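PDB 6TNE: histidine kinase from Caulobacter vibrioides, which probably relays phosphoryl groups in two-component signalling as a hybrid histidine kinase, this part being its receiver domain. Local coordinates for residues E35-A40 / L65-G70; E42-I47 / R69-T74; I51-M56 / L101-D106. One frame throughout, in Å; residues are numbered along the deposited sequence. Where two conformers were deposited one is given.

Interaction 1: residues E35-A40 / L65-G70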
loop_
_atom_site.group_PDB
_atom_site.type_symbol
_atom_site.label_atom_id
_atom_site.label_comp_id
_atom_site.label_asym_id
_atom_site.label_seq_id
_atom_site.Cartn_x
_atom_site.Cartn_y
_atom_site.Cartn_z
ATOM N N GLU A 35 9.895 -7.592 -2.753
ATOM C CA GLU A 35 10.485 -6.434 -2.072
ATOM C C GLU A 35 9.623 -5.980 -0.911
ATOM O O GLU A 35 10.117 -5.692 0.184
ATOM C CB GLU A 35 10.580 -5.308 -3.094
ATOM C CG GLU A 35 11.125 -4.052 -2.517
ATOM C CD GLU A 35 11.281 -2.888 -3.516
ATOM O OE1 GLU A 35 11.879 -1.890 -3.122
ATOM O OE2 GLU A 35 10.806 -2.944 -4.679
ATOM N N ALA A 36 8.299 -5.913 -1.128
ATOM C CA ALA A 36 7.388 -5.487 -0.077
ATOM C C ALA A 36 7.474 -6.375 1.145
ATOM O O ALA A 36 7.363 -5.901 2.274
ATOM C CB ALA A 36 5.975 -5.410 -0.615
ATOM N N LEU A 37 7.601 -7.689 0.940
ATOM C CA LEU A 37 7.658 -8.612 2.072
ATOM C C LEU A 37 8.890 -8.342 2.925
ATOM O O LEU A 37 8.824 -8.412 4.145
ATOM C CB LEU A 37 7.614 -10.039 1.540
ATOM C CG LEU A 37 7.452 -11.122 2.581
ATOM C CD1 LEU A 37 6.208 -10.939 3.439
ATOM C CD2 LEU A 37 7.401 -12.455 1.824
ATOM N N ILE A 38 10.030 -8.043 2.302
ATOM C CA ILE A 38 11.232 -7.722 3.072
ATOM C C ILE A 38 11.059 -6.405 3.809
ATOM O O ILE A 38 11.404 -6.294 4.982
ATOM C CB ILE A 38 12.437 -7.710 2.120
ATOM C CG1 ILE A 38 12.722 -9.139 1.684
ATOM C CG2 ILE A 38 13.667 -7.025 2.759
ATOM C CD1 ILE A 38 13.711 -9.263 0.596
ATOM N N ILE A 39 10.460 -5.394 3.146
ATOM C CA ILE A 39 10.221 -4.135 3.829
ATOM C C ILE A 39 9.300 -4.328 5.024
ATOM O O ILE A 39 9.532 -3.792 6.114
ATOM C CB ILE A 39 9.653 -3.083 2.847
ATOM C CG1 ILE A 39 10.690 -2.720 1.793
ATOM C CG2 ILE A 39 9.230 -1.813 3.583
ATOM C CD1 ILE A 39 10.084 -2.035 0.587
ATOM N N ALA A 40 8.238 -5.118 4.835
ATOM C CA ALA A 40 7.292 -5.362 5.930
ATOM C C ALA A 40 7.974 -6.049 7.097
ATOM O O ALA A 40 7.769 -5.656 8.256
ATOM C CB ALA A 40 6.097 -6.180 5.423
ATOM N N LEU A 65 -0.478 -9.946 0.899
ATOM C CA LEU A 65 -1.128 -9.744 2.189
ATOM C C LEU A 65 -1.085 -11.016 3.015
ATOM O O LEU A 65 -0.827 -10.982 4.218
ATOM C CB LEU A 65 -2.571 -9.281 1.970
ATOM C CG LEU A 65 -3.363 -9.088 3.257
ATOM C CD1 LEU A 65 -2.591 -8.066 4.145
ATOM C CD2 LEU A 65 -4.773 -8.643 2.982
ATOM N N LYS A 66 -1.353 -12.159 2.398
ATOM C CA LYS A 66 -1.309 -13.400 3.164
ATOM C C LYS A 66 0.070 -13.630 3.769
ATOM O O LYS A 66 0.184 -14.076 4.917
ATOM C CB LYS A 66 -1.689 -14.530 2.243
ATOM C CG LYS A 66 -3.198 -14.694 2.153
ATOM C CD LYS A 66 -3.752 -15.180 3.496
ATOM C CE LYS A 66 -5.242 -15.558 3.450
ATOM N NZ LYS A 66 -5.915 -15.336 4.769
ATOM N N LYS A 67 1.115 -13.320 3.030
ATOM C CA LYS A 67 2.463 -13.525 3.531
ATOM C C LYS A 67 2.906 -12.469 4.530
ATOM O O LYS A 67 3.733 -12.749 5.411
ATOM C CB LYS A 67 3.436 -13.577 2.365
ATOM C CG LYS A 67 3.221 -14.750 1.468
ATOM C CD LYS A 67 4.197 -14.728 0.314
ATOM C CE LYS A 67 4.003 -15.883 -0.645
ATOM N NZ LYS A 67 4.274 -17.179 0.025
ATOM N N ALA A 68 2.365 -11.261 4.410
ATOM C CA ALA A 68 2.870 -10.113 5.152
ATOM C C ALA A 68 1.967 -9.705 6.295
ATOM O O ALA A 68 2.370 -8.884 7.092
ATOM C CB ALA A 68 3.039 -8.899 4.222
ATOM N N ARG A 69 0.768 -10.281 6.407
ATOM C CA ARG A 69 -0.195 -9.817 7.391
ATOM C C ARG A 69 0.357 -9.856 8.803
ATOM O O ARG A 69 0.113 -8.924 9.577
ATOM C CB ARG A 69 -1.469 -10.681 7.288
ATOM C CG ARG A 69 -2.716 -10.167 7.998
ATOM C CD ARG A 69 -2.709 -8.671 8.062
ATOM N NE ARG A 69 -3.984 -8.047 7.718
ATOM C CZ ARG A 69 -4.218 -6.774 7.983
ATOM N NH1 ARG A 69 -5.387 -6.205 7.660
ATOM N NH2 ARG A 69 -3.251 -6.076 8.567
ATOM N N GLY A 70 1.103 -10.910 9.147
ATOM C CA GLY A 70 1.697 -10.994 10.484
ATOM C C GLY A 70 2.639 -9.821 10.784
ATOM O O GLY A 70 2.607 -9.235 11.867
#

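Interaction 2: residues E42-I47 / R69-T74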
loop_
_atom_site.group_PDB
_atom_site.type_symbol
_atom_site.label_atom_id
_atom_site.label_comp_id
_atom_site.label_asym_id
_atom_site.label_seq_id
_atom_site.Cartn_x
_atom_site.Cartn_y
_atom_site.Cartn_z
ATOM N N GLU A 42 11.198 -5.995 7.949
ATOM C CA GLU A 42 12.164 -5.105 8.585
ATOM C C GLU A 42 11.503 -3.942 9.300
ATOM O O GLU A 42 12.137 -3.291 10.134
ATOM C CB GLU A 42 13.187 -4.625 7.563
ATOM C CG GLU A 42 14.065 -5.709 6.991
ATOM C CD GLU A 42 14.995 -6.362 7.987
ATOM O OE1 GLU A 42 15.491 -7.419 7.648
ATOM O OE2 GLU A 42 15.235 -5.826 9.065
ATOM N N ASN A 43 10.247 -3.664 8.990
ATOM C CA ASN A 43 9.507 -2.582 9.621
ATOM C C ASN A 43 8.321 -3.120 10.408
ATOM O O ASN A 43 7.361 -2.394 10.672
ATOM C CB ASN A 43 9.061 -1.567 8.565
ATOM C CG ASN A 43 10.219 -0.801 7.968
ATOM O OD1 ASN A 43 10.624 0.220 8.507
ATOM N ND2 ASN A 43 10.754 -1.280 6.867
ATOM N N ALA A 44 8.388 -4.375 10.808
ATOM C CA ALA A 44 7.245 -5.049 11.403
ATOM C C ALA A 44 6.713 -4.266 12.594
ATOM O O ALA A 44 7.479 -3.745 13.420
ATOM C CB ALA A 44 7.651 -6.452 11.825
ATOM N N GLY A 45 5.385 -4.123 12.632
ATOM C CA GLY A 45 4.695 -3.397 13.699
ATOM C C GLY A 45 4.799 -1.885 13.651
ATOM O O GLY A 45 4.279 -1.224 14.559
ATOM N N THR A 46 5.453 -1.308 12.636
ATOM C CA THR A 46 5.554 0.133 12.517
ATOM C C THR A 46 4.876 0.664 11.260
ATOM O O THR A 46 4.861 1.875 11.048
ATOM C CB THR A 46 7.005 0.607 12.490
ATOM O OG1 THR A 46 7.578 0.265 11.208
ATOM C CG2 THR A 46 7.777 0.006 13.644
ATOM N N ILE A 47 4.303 -0.198 10.441
ATOM C CA ILE A 47 3.582 0.235 9.249
ATOM C C ILE A 47 2.124 0.473 9.609
ATOM O O ILE A 47 1.494 -0.355 10.276
ATOM C CB ILE A 47 3.715 -0.802 8.131
ATOM C CG1 ILE A 47 5.180 -0.790 7.691
ATOM C CG2 ILE A 47 2.781 -0.467 6.965
ATOM C CD1 ILE A 47 5.607 -1.986 6.975
ATOM N N ARG A 69 0.768 -10.281 6.407
ATOM C CA ARG A 69 -0.195 -9.817 7.391
ATOM C C ARG A 69 0.357 -9.856 8.803
ATOM O O ARG A 69 0.113 -8.924 9.577
ATOM C CB ARG A 69 -1.469 -10.681 7.288
ATOM C CG ARG A 69 -2.716 -10.167 7.998
ATOM C CD ARG A 69 -2.709 -8.671 8.062
ATOM N NE ARG A 69 -3.984 -8.047 7.718
ATOM C CZ ARG A 69 -4.218 -6.774 7.983
ATOM N NH1 ARG A 69 -5.387 -6.205 7.660
ATOM N NH2 ARG A 69 -3.251 -6.076 8.567
ATOM N N GLY A 70 1.103 -10.910 9.147
ATOM C CA GLY A 70 1.697 -10.994 10.484
ATOM C C GLY A 70 2.639 -9.821 10.784
ATOM O O GLY A 70 2.607 -9.235 11.867
ATOM N N TYR A 71 3.476 -9.422 9.797
ATOM C CA TYR A 71 4.380 -8.287 10.026
ATOM C C TYR A 71 3.597 -6.991 10.108
ATOM O O TYR A 71 4.021 -6.051 10.786
ATOM C CB TYR A 71 5.400 -8.185 8.881
ATOM C CG TYR A 71 6.191 -9.429 8.677
ATOM C CD1 TYR A 71 6.840 -10.070 9.753
ATOM C CD2 TYR A 71 6.329 -9.944 7.402
ATOM C CE1 TYR A 71 7.628 -11.211 9.525
ATOM C CE2 TYR A 71 7.097 -11.087 7.170
ATOM C CZ TYR A 71 7.686 -11.733 8.257
ATOM O OH TYR A 71 8.437 -12.853 8.020
ATOM N N LEU A 72 2.465 -6.920 9.377
ATOM C CA LEU A 72 1.627 -5.733 9.361
ATOM C C LEU A 72 0.766 -5.595 10.614
ATOM O O LEU A 72 0.270 -4.495 10.890
ATOM C CB LEU A 72 0.731 -5.747 8.116
ATOM C CG LEU A 72 1.514 -5.668 6.812
ATOM C CD1 LEU A 72 0.556 -5.940 5.650
ATOM C CD2 LEU A 72 2.099 -4.271 6.678
ATOM N N GLY A 73 0.542 -6.665 11.361
ATOM C CA GLY A 73 -0.294 -6.549 12.545
ATOM C C GLY A 73 -1.703 -6.220 12.107
ATOM O O GLY A 73 -2.225 -6.816 11.170
ATOM N N THR A 74 -2.319 -5.253 12.783
ATOM C CA THR A 74 -3.675 -4.847 12.446
ATOM C C THR A 74 -3.722 -3.694 11.446
ATOM O O THR A 74 -4.786 -3.085 11.270
ATOM C CB THR A 74 -4.430 -4.483 13.718
ATOM O OG1 THR A 74 -3.766 -3.375 14.338
ATOM C CG2 THR A 74 -4.461 -5.684 14.672
#

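Interaction 3: residues I51-M56 / L101-D106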
loop_
_atom_site.group_PDB
_atom_site.type_symbol
_atom_site.label_atom_id
_atom_site.label_comp_id
_atom_site.label_asym_id
_atom_site.label_seq_id
_atom_site.Cartn_x
_atom_site.Cartn_y
_atom_site.Cartn_z
ATOM N N ILE A 51 -0.765 -0.153 0.974
ATOM C CA ILE A 51 -1.487 0.105 -0.268
ATOM C C ILE A 51 -0.809 -0.755 -1.314
ATOM O O ILE A 51 0.416 -0.672 -1.463
ATOM C CB ILE A 51 -1.418 1.573 -0.695
ATOM C CG1 ILE A 51 -2.018 2.479 0.385
ATOM C CG2 ILE A 51 -2.188 1.736 -2.020
ATOM C CD1 ILE A 51 -1.870 3.972 0.066
ATOM N N SER A 52 -1.550 -1.625 -2.004
ATOM C CA SER A 52 -0.917 -2.499 -2.976
ATOM C C SER A 52 -1.755 -2.632 -4.218
ATOM O O SER A 52 -2.981 -2.803 -4.147
ATOM C CB SER A 52 -0.723 -3.900 -2.391
ATOM O OG SER A 52 -0.014 -4.750 -3.284
ATOM N N ASP A 53 -1.095 -2.611 -5.371
ATOM C CA ASP A 53 -1.701 -3.069 -6.614
ATOM C C ASP A 53 -2.066 -4.540 -6.482
ATOM O O ASP A 53 -1.474 -5.281 -5.693
ATOM C CB ASP A 53 -0.707 -2.840 -7.774
ATOM C CG ASP A 53 -1.348 -2.811 -9.170
ATOM O OD1 ASP A 53 -2.585 -2.800 -9.264
ATOM O OD2 ASP A 53 -0.588 -2.885 -10.174
ATOM N N VAL A 54 -3.093 -4.951 -7.210
ATOM C CA VAL A 54 -3.542 -6.345 -7.180
ATOM C C VAL A 54 -2.685 -7.213 -8.085
ATOM O O VAL A 54 -2.125 -8.224 -7.635
ATOM C CB VAL A 54 -5.058 -6.435 -7.485
ATOM C CG1 VAL A 54 -5.494 -7.913 -7.578
ATOM C CG2 VAL A 54 -5.822 -5.690 -6.406
ATOM N N ILE A 55 -2.593 -6.856 -9.357
ATOM C CA ILE A 55 -1.891 -7.672 -10.344
ATOM C C ILE A 55 -0.539 -7.014 -10.603
ATOM O O ILE A 55 -0.474 -5.824 -10.962
ATOM C CB ILE A 55 -2.680 -7.747 -11.656
ATOM C CG1 ILE A 55 -4.066 -8.359 -11.394
ATOM C CG2 ILE A 55 -1.876 -8.512 -12.688
ATOM C CD1 ILE A 55 -4.054 -9.652 -10.556
ATOM N N MET A 56 0.549 -7.735 -10.339
ATOM C CA MET A 56 1.916 -7.222 -10.475
ATOM C C MET A 56 2.788 -8.369 -10.929
ATOM O O MET A 56 2.500 -9.521 -10.581
ATOM C CB MET A 56 2.466 -6.758 -9.122
ATOM C CG MET A 56 1.707 -5.593 -8.508
ATOM S SD MET A 56 2.428 -5.103 -6.949
ATOM C CE MET A 56 1.878 -6.401 -5.836
ATOM N N LEU A 101 -9.742 0.469 -3.957
ATOM C CA LEU A 101 -9.863 1.770 -4.626
ATOM C C LEU A 101 -9.556 1.536 -6.099
ATOM O O LEU A 101 -8.495 0.991 -6.427
ATOM C CB LEU A 101 -8.898 2.796 -4.011
ATOM C CG LEU A 101 -8.820 4.252 -4.511
ATOM C CD1 LEU A 101 -10.107 4.937 -4.126
ATOM C CD2 LEU A 101 -7.589 5.034 -3.976
ATOM N N PRO A 102 -10.455 1.884 -7.022
ATOM C CA PRO A 102 -10.163 1.621 -8.434
ATOM C C PRO A 102 -9.103 2.576 -8.967
ATOM O O PRO A 102 -9.027 3.749 -8.597
ATOM C CB PRO A 102 -11.517 1.853 -9.129
ATOM C CG PRO A 102 -12.191 2.831 -8.259
ATOM C CD PRO A 102 -11.773 2.497 -6.828
ATOM N N LYS A 103 -8.310 2.083 -9.916
ATOM C CA LYS A 103 -7.475 2.898 -10.784
ATOM C C LYS A 103 -8.263 3.301 -12.025
ATOM O O LYS A 103 -9.160 2.576 -12.462
ATOM C CB LYS A 103 -6.241 2.106 -11.197
ATOM C CG LYS A 103 -5.194 1.977 -10.085
ATOM C CD LYS A 103 -3.797 1.635 -10.628
ATOM C CE LYS A 103 -3.433 0.244 -10.323
ATOM N NZ LYS A 103 -2.102 -0.141 -10.893
ATOM N N PRO A 104 -7.955 4.455 -12.637
ATOM C CA PRO A 104 -6.919 5.424 -12.250
ATOM C C PRO A 104 -7.229 6.117 -10.934
ATOM O O PRO A 104 -8.391 6.423 -10.670
ATOM C CB PRO A 104 -6.940 6.440 -13.395
ATOM C CG PRO A 104 -8.282 6.259 -14.031
ATOM C CD PRO A 104 -8.616 4.835 -13.902
ATOM N N ILE A 105 -6.181 6.371 -10.143
ATOM C CA ILE A 105 -6.298 6.951 -8.814
ATOM C C ILE A 105 -6.495 8.458 -8.923
ATOM O O ILE A 105 -5.773 9.145 -9.648
ATOM C CB ILE A 105 -5.036 6.647 -7.994
ATOM C CG1 ILE A 105 -4.894 5.145 -7.760
ATOM C CG2 ILE A 105 -5.043 7.445 -6.692
ATOM C CD1 ILE A 105 -6.169 4.475 -7.293
ATOM N N ASP A 106 -7.467 8.963 -8.187
ATOM C CA ASP A 106 -7.731 10.375 -7.986
ATOM C C ASP A 106 -7.095 10.736 -6.635
ATOM O O ASP A 106 -7.407 10.088 -5.646
ATOM C CB ASP A 106 -9.263 10.361 -7.917
ATOM C CG ASP A 106 -9.881 11.672 -7.618
ATOM O OD1 ASP A 106 -10.345 12.344 -8.561
ATOM O OD2 ASP A 106 -10.018 11.977 -6.429
#

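Interaction 1: residues E35-A40 / L65-G70
L37 and A68 mark the point where helices 33-42 and 61-72 come together, their short segments running nearly parallel at 10° with axes 9.4 Å apart and the CA atoms of L37 and A68 separated by 5.9 Å. L37 makes the largest contribution to the contact. With its CG anti to the backbone N (chi1 -171°), the side chain leans across to the neighbouring helix, and methyl L37 CD1 settles on the turn there, 3.6 Å from K67 O and 3.8 Å from A68 CB. Both helices belong to the CheY-like receiver fold and lie on the same face of its central parallel sheet: A36 and I39 pack on strands 2-6 and 26-30, while L65 packs on strand 77-81. Deeper in the groove, A40 CB and A68 CB meet at 4.3 Å. On the outer side, K67 crosses L37 at roughly a right angle and offers only the base of its chain, K67 CB lying 4.0 Å from L37 CD1. Beyond CB the K67 chain leads away from helix 33-42, with a bend at its last torsion.

Interaction 2: residues E42-I47 / R69-T74
Y71 O receives the one hydrogen bond that joins this pair of segments: G45 N donates to it over 3.0 Å, with an N-H...O angle of 156°. The approach is almost end-on to the carbonyl, at a C=O...N angle of 170°. The same oxygen has a weaker CA-H...O contact, with A44 CA 3.4 Å away, so the loop backbone meets the last turn of helix 61-72 through two successive residues.

Polar bonds inside the loop hold it in shape. N43 to T46 form a type II beta turn in which G45 takes positive phi (75°), and N43 O accepts from both T46 N and T46 OG1, which reach it from the same face of its carbonyl plane; the OG1 bond is 2.7 Å long. R2 is a second partner of T46 OG1. In the alternating alpha/beta topology of receiver domains, this is the connection from helix 33-42 into strand 49-53, here laid beside the end of the following helix, which G73 leaves with positive phi.

Two apolar contacts accompany the backbone bond, one near the surface and one buried. In the first, A44 CB stands 4.1 Å from Y71 CB, at an oblique position relative to the tyrosine ring; Y71 also touches L37, A40 and E41 of helix 33-42. On the buried side I47 and L72 meet branch to branch. I47 CG2, anti to the backbone N, is 3.9 Å from L72 CD2, and L4 of strand 2-6 packs against the same isoleucine.

Interaction 3: residues I51-M56 / L101-D106
D53 and K103 face each other across the C-terminal edge of the parallel sheet, at the site where CheY-like receiver domains carry their phospho-accepting aspartate and a conserved lysine; their positions, at the end of strand 49-53 and just after strand 98-102, are consistent with those roles. The backbones stay well apart, the CA atoms of D53 and K103 being 9.3 Å from each other, and the two side chains alone span the gap, crossing at about a right angle. The lysine comes over the face of the carboxylate and does not enter its plane: K103 NZ forms a salt bridge with D53 OD1 at 3.2 Å, lies equally near D53 OD2, and is 3.3 Å from D53 CG. A bend at chi3 (-108°) in an otherwise extended chain carries the ammonium group there, but its stronger partner is E7, so it meets two carboxylates.

The carboxylate is turned so that chi2 is 9°, which keeps D53 OD1 near V54 N in a weak hydrogen bond of 3.0 Å. D53 OD2 lies close to the like-charged E7 and D8 and 3.0 Å from I55 O, another acceptor, with no bond between them. Such a gathering of oxygens resembles the magnesium site of receiver domains, where the acidic pair, the aspartate and a main-chain carbonyl gather round the metal. K103 is followed by a cis peptide bond to P104, a familiar feature of this loop in the family. One residue before D53, S52 OG donates to D53 O over 2.9 Å, tilted 18° from the carbonyl plane.

Interactions 1 and 2 are neighbours, with centres 8 Å apart; both use helix 61-72, share R69 and G70, and touch through Y71. Together they line helix 33-42 and the loop after it against helix 61-72. Interaction 3 lies about 17 Å from interaction 1 and 21 Å from interaction 2, centre to centre, and on the opposite side of the chain's centre from the latter. Along the chain, segment 51-56 falls between the paired segments of the first two, and 101-106 follows them all. Strand 49-53 thus leads from the loop of interaction 2 to the probable phosphorylation site of interaction 3.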